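PDB 2Y2W: intracellular exo-alpha-(1->5)-L-arabinofuranosidase from Bifidobacterium longum, which hydrolyses terminal alpha-(1->5)-L-arabinofuranosyl bonds in branched and debranched arabinans and is also active on wheat arabinoxylan, contributing to plant cell wall degradation. Local coordinates for residues Val56-Glu69 and Leu396-Leu410. Sequence-based numbering, arbitrary orientation.
Sequences VADVPPRLFGSFVE and LKHCDRVRSASRAQL
Leu63 and Arg403 bury the most surface where the first and last strands of the (beta/alpha)8 barrel, 65-67 and 402-408, run parallel and close the cylinder. Leu63 has CG anti to the backbone N (chi1 -152°), and the fork splits two ways: CD1 reaches Val402 and Ala405, while Leu63 CD2 meets CD2 of Leu396 at 3.7 Å, in the last turn of helix 382-397. Arg403 starts away from segment 56-69, but its chain, bent at chi2 and chi3, folds the guanidinium back over Pro60, whose CB lies against one face. Arg403 NH1 donates to Asp58 O at 2.7 Å and to Cys399 O at 3.0 Å, so one nitrogen joins the backbone at Asp58 to the turn after helix 382-397; a weak, long salt bridge to the Asp58 carboxylate adds to this. Along the strands, Arg407 N bonds to Gly65 O at 3.0 Å, and Ser66 OG to Arg407 O. Gln409, which follows a cis peptide and probably contacts arabinofuranose in substrate recognition, runs extended beside the Phe67 ring to Glu69, which probably also binds the sugar. Glu69 OE2 accepts hydrogen bonds from Phe115 N and Trp139 NE1, while Gln409 NE2 donates a weak bond to Glu69 OE1 at 3.0 Å.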
ATOM      1  N   VAL D  56     -19.101 -27.267 -29.664  1.00 49.70           N
ATOM      2  CA  VAL D  56     -18.808 -26.556 -28.425  1.00 48.43           C
ATOM      3  C   VAL D  56     -18.478 -25.095 -28.756  1.00 47.49           C
ATOM      4  O   VAL D  56     -19.134 -24.175 -28.259  1.00 47.39           O
ATOM      5  CB  VAL D  56     -17.640 -27.217 -27.640  1.00 48.49           C
ATOM      6  CG1 VAL D  56     -17.401 -26.501 -26.318  1.00 48.48           C
ATOM      7  CG2 VAL D  56     -17.920 -28.699 -27.396  1.00 48.34           C
ATOM      8  N   ALA D  57     -17.474 -24.905 -29.616  1.00 46.24           N
ATOM      9  CA  ALA D  57     -16.987 -23.582 -30.014  1.00 45.00           C
ATOM     10  C   ALA D  57     -15.931 -23.698 -31.109  1.00 44.11           C
ATOM     11  O   ALA D  57     -15.440 -24.792 -31.396  1.00 44.02           O
ATOM     12  CB  ALA D  57     -16.396 -22.857 -28.817  1.00 45.02           C
ATOM     13  N   ASP D  58     -15.592 -22.564 -31.719  1.00 42.96           N
ATOM     14  CA  ASP D  58     -14.408 -22.470 -32.565  1.00 41.79           C
ATOM     15  C   ASP D  58     -13.180 -22.544 -31.664  1.00 40.89           C
ATOM     16  O   ASP D  58     -13.133 -21.888 -30.621  1.00 40.82           O
ATOM     17  CB  ASP D  58     -14.407 -21.162 -33.366  1.00 41.86           C
ATOM     18  CG  ASP D  58     -14.350 -19.925 -32.477  1.00 42.02           C
ATOM     19  OD1 ASP D  58     -15.177 -19.814 -31.546  1.00 41.80           O
ATOM     20  OD2 ASP D  58     -13.477 -19.063 -32.714  1.00 42.33           O
ATOM     21  N   VAL D  59     -12.199 -23.355 -32.051  1.00 39.65           N
ATOM     22  CA  VAL D  59     -11.013 -23.551 -31.219  1.00 38.53           C
ATOM     23  C   VAL D  59     -10.128 -22.298 -31.188  1.00 37.65           C
ATOM     24  O   VAL D  59      -9.646 -21.851 -32.234  1.00 37.62           O
ATOM     25  CB  VAL D  59     -10.202 -24.820 -31.622  1.00 38.60           C
ATOM     26  CG1 VAL D  59      -9.930 -24.852 -33.121  1.00 38.86           C
ATOM     27  CG2 VAL D  59      -8.901 -24.915 -30.824  1.00 38.43           C
ATOM     28  N   PRO D  60      -9.930 -21.721 -29.985  1.00 36.69           N
ATOM     29  CA  PRO D  60      -9.045 -20.566 -29.837  1.00 35.82           C
ATOM     30  C   PRO D  60      -7.577 -20.968 -29.985  1.00 34.82           C
ATOM     31  O   PRO D  60      -7.163 -21.983 -29.429  1.00 34.80           O
ATOM     32  CB  PRO D  60      -9.334 -20.080 -28.412  1.00 35.88           C
ATOM     33  CG  PRO D  60      -9.817 -21.284 -27.688  1.00 36.23           C
ATOM     34  CD  PRO D  60     -10.521 -22.138 -28.698  1.00 36.55           C
ATOM     35  N   PRO D  61      -6.798 -20.192 -30.759  1.00 33.99           N
ATOM     36  CA  PRO D  61      -5.362 -20.445 -30.895  1.00 33.28           C
ATOM     37  C   PRO D  61      -4.569 -20.289 -29.593  1.00 32.57           C
ATOM     38  O   PRO D  61      -3.477 -20.845 -29.478  1.00 32.34           O
ATOM     39  CB  PRO D  61      -4.918 -19.391 -31.912  1.00 33.25           C
ATOM     40  CG  PRO D  61      -6.134 -19.115 -32.709  1.00 33.58           C
ATOM     41  CD  PRO D  61      -7.268 -19.194 -31.738  1.00 33.92           C
ATOM     42  N   ARG D  62      -5.118 -19.547 -28.629  1.00 31.82           N
ATOM     43  CA  ARG D  62      -4.446 -19.301 -27.348  1.00 31.09           C
ATOM     44  C   ARG D  62      -4.491 -20.498 -26.403  1.00 30.46           C
ATOM     45  O   ARG D  62      -3.790 -20.521 -25.386  1.00 30.31           O
ATOM     46  CB  ARG D  62      -5.031 -18.073 -26.648  1.00 31.23           C
ATOM     47  CG  ARG D  62      -4.567 -16.746 -27.211  1.00 31.52           C
ATOM     48  CD  ARG D  62      -4.657 -15.671 -26.150  1.00 32.48           C
ATOM     49  NE  ARG D  62      -4.416 -14.338 -26.695  1.00 33.18           N
ATOM     50  CZ  ARG D  62      -5.337 -13.385 -26.792  1.00 33.76           C
ATOM     51  NH1 ARG D  62      -6.582 -13.600 -26.374  1.00 33.90           N
ATOM     52  NH2 ARG D  62      -5.009 -12.209 -27.303  1.00 34.05           N
ATOM     53  N   LEU D  63      -5.315 -21.486 -26.743  1.00 29.64           N
ATOM     54  CA  LEU D  63      -5.404 -22.722 -25.974  1.00 29.01           C
ATOM     55  C   LEU D  63      -4.091 -23.508 -26.012  1.00 28.56           C
ATOM     56  O   LEU D  63      -3.818 -24.319 -25.122  1.00 28.42           O
ATOM     57  CB  LEU D  63      -6.559 -23.587 -26.488  1.00 29.04           C
ATOM     58  CG  LEU D  63      -7.229 -24.532 -25.489  1.00 28.87           C
ATOM     59  CD1 LEU D  63      -8.036 -23.750 -24.466  1.00 28.91           C
ATOM     60  CD2 LEU D  63      -8.120 -25.525 -26.210  1.00 28.62           C
ATOM     61  N   PHE D  64      -3.283 -23.258 -27.039  1.00 28.01           N
ATOM     62  CA  PHE D  64      -1.994 -23.924 -27.191  1.00 27.63           C
ATOM     63  C   PHE D  64      -0.830 -23.015 -26.799  1.00 27.35           C
ATOM     64  O   PHE D  64       0.218 -23.006 -27.445  1.00 27.39           O
ATOM     65  CB  PHE D  64      -1.836 -24.470 -28.613  1.00 27.70           C
ATOM     66  CG  PHE D  64      -2.995 -25.318 -29.062  1.00 28.02           C
ATOM     67  CD1 PHE D  64      -3.227 -26.566 -28.487  1.00 28.17           C
ATOM     68  CD2 PHE D  64      -3.862 -24.863 -30.048  1.00 27.99           C
ATOM     69  CE1 PHE D  64      -4.301 -27.347 -28.891  1.00 28.41           C
ATOM     70  CE2 PHE D  64      -4.940 -25.637 -30.459  1.00 28.72           C
ATOM     71  CZ  PHE D  64      -5.161 -26.882 -29.878  1.00 28.84           C
ATOM     72  N   GLY D  65      -1.025 -22.255 -25.726  1.00 26.97           N
ATOM     73  CA  GLY D  65       0.018 -21.393 -25.197  1.00 26.59           C
ATOM     74  C   GLY D  65       0.891 -22.094 -24.175  1.00 26.40           C
ATOM     75  O   GLY D  65       0.532 -23.155 -23.660  1.00 26.30           O
ATOM     76  N   SER D  66       2.047 -21.498 -23.892  1.00 26.16           N
ATOM     77  CA  SER D  66       2.943 -21.994 -22.852  1.00 26.00           C
ATOM     78  C   SER D  66       3.340 -20.870 -21.897  1.00 25.95           C
ATOM     79  O   SER D  66       2.694 -19.822 -21.860  1.00 25.96           O
ATOM     80  CB  SER D  66       4.180 -22.667 -23.457  1.00 25.99           C
ATOM     81  OG  SER D  66       4.941 -23.327 -22.458  1.00 25.46           O
ATOM     82  N   PHE D  67       4.411 -21.092 -21.138  1.00 25.88           N
ATOM     83  CA  PHE D  67       4.749 -20.260 -19.998  1.00 25.83           C
ATOM     84  C   PHE D  67       6.245 -20.360 -19.711  1.00 25.86           C
ATOM     85  O   PHE D  67       6.766 -21.442 -19.454  1.00 25.83           O
ATOM     86  CB  PHE D  67       3.892 -20.702 -18.795  1.00 25.91           C
ATOM     87  CG  PHE D  67       4.213 -20.011 -17.485  1.00 25.97           C
ATOM     88  CD1 PHE D  67       4.643 -18.690 -17.440  1.00 25.88           C
ATOM     89  CD2 PHE D  67       4.027 -20.690 -16.285  1.00 26.05           C
ATOM     90  CE1 PHE D  67       4.914 -18.069 -16.226  1.00 25.80           C
ATOM     91  CE2 PHE D  67       4.295 -20.076 -15.067  1.00 26.13           C
ATOM     92  CZ  PHE D  67       4.738 -18.763 -15.040  1.00 25.69           C
ATOM     93  N   VAL D  68       6.926 -19.221 -19.784  1.00 25.94           N
ATOM     94  CA  VAL D  68       8.343 -19.127 -19.458  1.00 26.01           C
ATOM     95  C   VAL D  68       8.527 -18.263 -18.208  1.00 26.15           C
ATOM     96  O   VAL D  68       8.185 -17.075 -18.197  1.00 26.13           O
ATOM     97  CB  VAL D  68       9.177 -18.576 -20.649  1.00 25.98           C
ATOM     98  CG1 VAL D  68      10.589 -18.231 -20.215  1.00 25.96           C
ATOM     99  CG2 VAL D  68       9.224 -19.586 -21.778  1.00 25.85           C
ATOM    100  N   GLU D  69       9.050 -18.882 -17.154  1.00 26.20           N
ATOM    101  CA  GLU D  69       9.328 -18.193 -15.904  1.00 26.22           C
ATOM    102  C   GLU D  69      10.831 -18.167 -15.657  1.00 26.26           C
ATOM    103  O   GLU D  69      11.550 -19.092 -16.058  1.00 26.26           O
ATOM    104  CB  GLU D  69       8.610 -18.885 -14.736  1.00 26.22           C
ATOM    105  CG  GLU D  69       8.674 -18.125 -13.403  1.00 26.46           C
ATOM    106  CD  GLU D  69       7.942 -18.823 -12.261  1.00 26.98           C
ATOM    107  OE1 GLU D  69       7.194 -19.794 -12.513  1.00 27.42           O
ATOM    108  OE2 GLU D  69       8.109 -18.389 -11.100  1.00 26.46           O
ATOM    109  N   LEU D 396     -10.291 -28.751 -24.798  1.00 32.49           N
ATOM    110  CA  LEU D 396     -10.959 -28.644 -26.095  1.00 32.36           C
ATOM    111  C   LEU D 396     -12.470 -28.861 -25.980  1.00 32.44           C
ATOM    112  O   LEU D 396     -13.248 -28.204 -26.674  1.00 32.32           O
ATOM    113  CB  LEU D 396     -10.344 -29.615 -27.108  1.00 32.20           C
ATOM    114  CG  LEU D 396      -8.981 -29.240 -27.703  1.00 31.96           C
ATOM    115  CD1 LEU D 396      -8.308 -30.446 -28.337  1.00 31.68           C
ATOM    116  CD2 LEU D 396      -9.114 -28.116 -28.719  1.00 31.89           C
ATOM    117  N   LYS D 397     -12.879 -29.767 -25.091  1.00 32.61           N
ATOM    118  CA  LYS D 397     -14.301 -30.019 -24.836  1.00 32.76           C
ATOM    119  C   LYS D 397     -14.992 -28.850 -24.138  1.00 32.65           C
ATOM    120  O   LYS D 397     -16.221 -28.757 -24.142  1.00 32.64           O
ATOM    121  CB  LYS D 397     -14.494 -31.311 -24.036  1.00 32.89           C
ATOM    122  CG  LYS D 397     -14.757 -32.541 -24.899  1.00 33.38           C
ATOM    123  CD  LYS D 397     -14.413 -33.851 -24.185  1.00 34.11           C
ATOM    124  CE  LYS D 397     -15.601 -34.440 -23.433  1.00 34.69           C
ATOM    125  NZ  LYS D 397     -15.925 -33.690 -22.187  1.00 35.42           N
ATOM    126  N   HIS D 398     -14.199 -27.961 -23.545  1.00 32.62           N
ATOM    127  CA  HIS D 398     -14.730 -26.781 -22.863  1.00 32.64           C
ATOM    128  C   HIS D 398     -14.080 -25.480 -23.343  1.00 32.48           C
ATOM    129  O   HIS D 398     -14.001 -24.504 -22.594  1.00 32.38           O
ATOM    130  CB  HIS D 398     -14.592 -26.931 -21.343  1.00 32.67           C
ATOM    131  CG  HIS D 398     -15.394 -28.059 -20.771  1.00 32.97           C
ATOM    132  ND1 HIS D 398     -16.744 -27.955 -20.512  1.00 33.49           N
ATOM    133  CD2 HIS D 398     -15.038 -29.316 -20.412  1.00 33.24           C
ATOM    134  CE1 HIS D 398     -17.185 -29.099 -20.018  1.00 33.47           C
ATOM    135  NE2 HIS D 398     -16.170 -29.941 -19.947  1.00 33.53           N
ATOM    136  N   CYS D 399     -13.636 -25.462 -24.599  1.00 32.43           N
ATOM    137  CA  CYS D 399     -12.985 -24.275 -25.158  1.00 32.43           C
ATOM    138  C   CYS D 399     -13.983 -23.182 -25.557  1.00 32.31           C
ATOM    139  O   CYS D 399     -13.629 -22.228 -26.245  1.00 32.45           O
ATOM    140  CB  CYS D 399     -12.046 -24.645 -26.315  1.00 32.49           C
ATOM    141  SG  CYS D 399     -12.831 -25.011 -27.900  1.00 32.91           S
ATOM    142  N   ASP D 400     -15.225 -23.331 -25.110  1.00 32.21           N
ATOM    143  CA  ASP D 400     -16.246 -22.305 -25.277  1.00 32.07           C
ATOM    144  C   ASP D 400     -16.119 -21.256 -24.184  1.00 31.90           C
ATOM    145  O   ASP D 400     -16.480 -20.093 -24.381  1.00 32.03           O
ATOM    146  CB  ASP D 400     -17.654 -22.923 -25.262  1.00 32.13           C
ATOM    147  CG  ASP D 400     -17.957 -23.691 -23.975  1.00 32.66           C
ATOM    148  OD1 ASP D 400     -17.096 -24.472 -23.513  1.00 32.83           O
ATOM    149  OD2 ASP D 400     -19.069 -23.522 -23.432  1.00 33.48           O
ATOM    150  N   ARG D 401     -15.610 -21.678 -23.030  1.00 31.60           N
ATOM    151  CA  ARG D 401     -15.421 -20.788 -21.895  1.00 31.22           C
ATOM    152  C   ARG D 401     -13.941 -20.637 -21.559  1.00 30.90           C
ATOM    153  O   ARG D 401     -13.524 -19.609 -21.026  1.00 30.97           O
ATOM    154  CB  ARG D 401     -16.209 -21.287 -20.683  1.00 31.31           C
ATOM    155  CG  ARG D 401     -16.481 -20.220 -19.633  1.00 31.43           C
ATOM    156  CD  ARG D 401     -17.419 -19.138 -20.158  1.00 31.89           C
ATOM    157  NE  ARG D 401     -17.518 -18.006 -19.240  1.00 32.26           N
ATOM    158  CZ  ARG D 401     -18.342 -17.950 -18.196  1.00 32.53           C
ATOM    159  NH1 ARG D 401     -19.154 -18.967 -17.918  1.00 32.38           N
ATOM    160  NH2 ARG D 401     -18.356 -16.872 -17.423  1.00 32.49           N
ATOM    161  N   VAL D 402     -13.157 -21.666 -21.872  1.00 30.42           N
ATOM    162  CA  VAL D 402     -11.707 -21.603 -21.733  1.00 29.94           C
ATOM    163  C   VAL D 402     -11.106 -21.187 -23.074  1.00 29.73           C
ATOM    164  O   VAL D 402     -10.876 -22.016 -23.957  1.00 29.70           O
ATOM    165  CB  VAL D 402     -11.106 -22.948 -21.246  1.00 29.93           C
ATOM    166  CG1 VAL D 402      -9.589 -22.845 -21.106  1.00 29.73           C
ATOM    167  CG2 VAL D 402     -11.733 -23.365 -19.921  1.00 29.74           C
ATOM    168  N   ARG D 403     -10.865 -19.889 -23.222  1.00 29.38           N
ATOM    169  CA  ARG D 403     -10.358 -19.340 -24.475  1.00 29.01           C
ATOM    170  C   ARG D 403      -8.835 -19.179 -24.472  1.00 28.72           C
ATOM    171  O   ARG D 403      -8.249 -18.735 -25.460  1.00 28.72           O
ATOM    172  CB  ARG D 403     -11.054 -18.013 -24.798  1.00 29.09           C
ATOM    173  CG  ARG D 403     -12.584 -18.094 -24.893  1.00 29.03           C
ATOM    174  CD  ARG D 403     -13.072 -18.987 -26.032  1.00 29.41           C
ATOM    175  NE  ARG D 403     -12.561 -18.569 -27.338  1.00 29.74           N
ATOM    176  CZ  ARG D 403     -12.860 -19.161 -28.491  1.00 29.52           C
ATOM    177  NH1 ARG D 403     -13.678 -20.204 -28.521  1.00 29.55           N
ATOM    178  NH2 ARG D 403     -12.340 -18.703 -29.621  1.00 29.29           N
ATOM    179  N   SER D 404      -8.203 -19.546 -23.361  1.00 28.46           N
ATOM    180  CA  SER D 404      -6.747 -19.514 -23.244  1.00 28.10           C
ATOM    181  C   SER D 404      -6.244 -20.560 -22.262  1.00 27.94           C
ATOM    182  O   SER D 404      -6.873 -20.815 -21.237  1.00 27.95           O
ATOM    183  CB  SER D 404      -6.264 -18.130 -22.812  1.00 28.01           C
ATOM    184  OG  SER D 404      -4.849 -18.069 -22.828  1.00 27.88           O
ATOM    185  N   ALA D 405      -5.103 -21.159 -22.590  1.00 27.71           N
ATOM    186  CA  ALA D 405      -4.430 -22.105 -21.708  1.00 27.59           C
ATOM    187  C   ALA D 405      -2.916 -22.035 -21.903  1.00 27.47           C
ATOM    188  O   ALA D 405      -2.428 -21.982 -23.033  1.00 27.48           O
ATOM    189  CB  ALA D 405      -4.942 -23.522 -21.941  1.00 27.57           C
ATOM    190  N   SER D 406      -2.181 -22.025 -20.795  1.00 27.28           N
ATOM    191  CA  SER D 406      -0.726 -21.989 -20.843  1.00 27.27           C
ATOM    192  C   SER D 406      -0.139 -23.170 -20.091  1.00 27.25           C
ATOM    193  O   SER D 406      -0.276 -23.264 -18.869  1.00 27.36           O
ATOM    194  CB  SER D 406      -0.185 -20.678 -20.261  1.00 27.25           C
ATOM    195  OG  SER D 406      -0.878 -19.557 -20.776  1.00 27.05           O
ATOM    196  N   ARG D 407       0.506 -24.073 -20.825  1.00 27.21           N
ATOM    197  CA  ARG D 407       1.147 -25.230 -20.217  1.00 27.14           C
ATOM    198  C   ARG D 407       2.455 -24.813 -19.551  1.00 27.10           C
ATOM    199  O   ARG D 407       3.276 -24.117 -20.153  1.00 27.10           O
ATOM    200  CB  ARG D 407       1.399 -26.331 -21.247  1.00 27.16           C
ATOM    201  CG  ARG D 407       1.626 -27.697 -20.613  1.00 27.51           C
ATOM    202  CD  ARG D 407       2.579 -28.551 -21.426  1.00 27.90           C
ATOM    203  NE  ARG D 407       3.105 -29.663 -20.634  1.00 28.21           N
ATOM    204  CZ  ARG D 407       4.170 -29.587 -19.838  1.00 28.73           C
ATOM    205  NH1 ARG D 407       4.841 -28.448 -19.708  1.00 28.50           N
ATOM    206  NH2 ARG D 407       4.564 -30.655 -19.160  1.00 29.28           N
ATOM    207  N   ALA D 408       2.633 -25.239 -18.305  1.00 27.08           N
ATOM    208  CA  ALA D 408       3.817 -24.899 -17.526  1.00 27.10           C
ATOM    209  C   ALA D 408       4.753 -26.102 -17.396  1.00 27.02           C
ATOM    210  O   ALA D 408       4.330 -27.159 -16.932  1.00 27.03           O
ATOM    211  CB  ALA D 408       3.408 -24.391 -16.148  1.00 27.07           C
ATOM    212  N   GLN D 409       6.012 -25.967 -17.818  1.00 27.00           N
ATOM    213  CA  GLN D 409       6.538 -24.777 -18.492  1.00 27.03           C
ATOM    214  C   GLN D 409       7.178 -25.167 -19.831  1.00 27.08           C
ATOM    215  O   GLN D 409       7.107 -26.328 -20.236  1.00 27.16           O
ATOM    216  CB  GLN D 409       7.525 -24.027 -17.587  1.00 27.11           C
ATOM    217  CG  GLN D 409       6.844 -23.160 -16.526  1.00 27.09           C
ATOM    218  CD  GLN D 409       7.815 -22.452 -15.601  1.00 27.03           C
ATOM    219  OE1 GLN D 409       8.935 -22.120 -15.985  1.00 27.16           O
ATOM    220  NE2 GLN D 409       7.377 -22.205 -14.372  1.00 26.94           N
ATOM    221  N   LEU D 410       7.799 -24.209 -20.516  1.00 27.02           N
ATOM    222  CA  LEU D 410       8.257 -24.434 -21.891  1.00 26.91           C
ATOM    223  C   LEU D 410       9.538 -25.267 -22.025  1.00 26.76           C
ATOM    224  O   LEU D 410       9.589 -26.196 -22.833  1.00 26.82           O
ATOM    225  CB  LEU D 410       8.392 -23.107 -22.649  1.00 26.89           C
ATOM    226  CG  LEU D 410       8.602 -23.190 -24.166  1.00 27.19           C
ATOM    227  CD1 LEU D 410       7.437 -23.894 -24.869  1.00 27.27           C
ATOM    228  CD2 LEU D 410       8.830 -21.808 -24.754  1.00 27.07           C
TER
HETATM  229  O   HOH W   1     -20.680 -25.204 -25.877  1.00 20.47           O
HETATM  230  O   HOH W   2       0.232 -18.820 -22.933  1.00 28.76           O